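Local coordinates for protein histidine kinase (Paraburkholderia phymatum, PDB 6NB0) that probably acts as a phosphorelay sensor kinase, transferring phosphate from ATP to a histidine side chain of a protein, at residues R235-A238 / T239-R242. Sequence-based numbering, arbitrary orientation.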
loop_
_atom_site.group_PDB
_atom_site.type_symbol
_atom_site.label_atom_id
_atom_site.label_comp_id
_atom_site.label_asym_id
_atom_site.label_seq_id
_atom_site.Cartn_x
_atom_site.Cartn_y
_atom_site.Cartn_z
ATOM N N ARG A 235 7.830 9.075 -8.196
ATOM C CA ARG A 235 8.139 9.684 -9.486
ATOM C C ARG A 235 9.542 10.285 -9.502
ATOM O O ARG A 235 10.272 10.133 -10.487
ATOM C CB ARG A 235 7.090 10.740 -9.827
ATOM C CG ARG A 235 5.737 10.126 -10.204
ATOM C CD ARG A 235 4.692 11.191 -10.607
ATOM N NE ARG A 235 4.119 11.924 -9.470
ATOM C CZ ARG A 235 4.374 13.195 -9.155
ATOM N NH1 ARG A 235 5.243 13.930 -9.844
ATOM N NH2 ARG A 235 3.747 13.744 -8.122
ATOM N N ALA A 236 9.927 10.991 -8.427
ATOM C CA ALA A 236 11.281 11.523 -8.313
ATOM C C ALA A 236 12.326 10.410 -8.344
ATOM O O ALA A 236 13.323 10.501 -9.077
ATOM C CB ALA A 236 11.419 12.349 -7.029
ATOM N N GLN A 237 12.127 9.360 -7.536
ATOM C CA GLN A 237 13.086 8.259 -7.487
ATOM C C GLN A 237 13.254 7.618 -8.855
ATOM O O GLN A 237 14.357 7.158 -9.188
ATOM C CB GLN A 237 12.660 7.200 -6.451
ATOM C CG GLN A 237 13.801 6.277 -6.000
ATOM C CD GLN A 237 14.089 5.135 -6.982
ATOM O OE1 GLN A 237 13.204 4.699 -7.717
ATOM N NE2 GLN A 237 15.343 4.670 -7.007
ATOM N N ALA A 238 12.195 7.624 -9.675
ATOM C CA ALA A 238 12.267 6.955 -10.973
ATOM C C ALA A 238 13.182 7.688 -11.949
ATOM O O ALA A 238 13.647 7.069 -12.910
ATOM C CB ALA A 238 10.875 6.812 -11.587
ATOM N N THR A 239 13.425 8.990 -11.746
ATOM C CA THR A 239 14.371 9.702 -12.605
ATOM C C THR A 239 15.813 9.450 -12.203
ATOM O O THR A 239 16.720 9.892 -12.913
ATOM C CB THR A 239 14.105 11.216 -12.598
ATOM O OG1 THR A 239 14.418 11.760 -11.314
ATOM C CG2 THR A 239 12.650 11.548 -12.954
ATOM N N HIS A 240 16.049 8.770 -11.083
ATOM C CA HIS A 240 17.413 8.583 -10.609
ATOM C C HIS A 240 18.123 7.528 -11.450
ATOM O O HIS A 240 17.497 6.565 -11.906
ATOM C CB HIS A 240 17.447 8.125 -9.151
ATOM C CG HIS A 240 16.934 9.132 -8.174
ATOM N ND1 HIS A 240 16.912 8.892 -6.818
ATOM C CD2 HIS A 240 16.416 10.370 -8.349
ATOM C CE1 HIS A 240 16.408 9.943 -6.198
ATOM N NE2 HIS A 240 16.107 10.856 -7.100
ATOM N N PRO A 241 19.437 7.673 -11.635
ATOM C CA PRO A 241 20.213 6.637 -12.320
ATOM C C PRO A 241 20.100 5.299 -11.608
ATOM O O PRO A 241 20.235 5.203 -10.387
ATOM C CB PRO A 241 21.653 7.178 -12.264
ATOM C CG PRO A 241 21.511 8.640 -12.124
ATOM C CD PRO A 241 20.247 8.868 -11.330
ATOM N N ARG A 242 19.851 4.253 -12.384
ATOM C CA ARG A 242 19.613 2.941 -11.805
ATOM C C ARG A 242 20.917 2.182 -11.628
ATOM O O ARG A 242 21.740 2.108 -12.551
ATOM C CB ARG A 242 18.633 2.149 -12.666
ATOM C CG ARG A 242 17.226 2.757 -12.660
ATOM C CD ARG A 242 16.451 2.350 -13.888
ATOM N NE ARG A 242 16.530 0.902 -14.065
ATOM C CZ ARG A 242 16.245 0.278 -15.206
ATOM N NH1 ARG A 242 15.898 0.983 -16.278
ATOM N NH2 ARG A 242 16.329 -1.043 -15.274
HETATM O O HOH W 1 15.387 4.903 -10.642
HETATM O O HOH W 2 17.690 6.123 -5.513
HETATM O O HOH W 3 15.757 5.904 -14.012
#
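His240 folds its imidazole back over the 235-238 turn of helix, setting one ring face against the backbone of Gln237. Followed outward, its CB lies 3.2 Å from Gln237 O. CG is anti to its own carbonyl carbon (chi1 -66°), which turns the ring toward the helix. CD2 then comes within 3.2 Å of Ala236 O, approaching obliquely, while Gln237 CA sits almost exactly above the ring centre, 3.8 Å from the centroid, in a CH-pi contact. At the tip, CE1 lies 3.9 Å from Gln237 CA, and NE2 comes within 3.4 Å of Ala236 O at an angle too poor for a hydrogen bond. A water in the imidazole plane hydrogen-bonds ND1 and takes a hydrogen bond from Gln237 NE2; Gln237 OE1 accepts one from Trp249 N.

Thr239 grips the same turn through Ala236 O: OG1 (chi1 68°) donates to it over 2.8 Å, in the carbonyl plane, whereas Thr239 N reaches it at 3.1 Å from above that plane. His240 N donates to Gln237 O at 3.0 Å. Two more waters link His240 O to the carbonyls of Gln237 and Ala238.

The turn leads into the loop before helix 252-260, with Ala238 packing on Phe186 of helix 173-189. Its two backbone bonds run i to i+3, as in a 3-10 turn, and hydroxyl, amides and waters together satisfy the carbonyls of Ala236, Gln237 and Ala238.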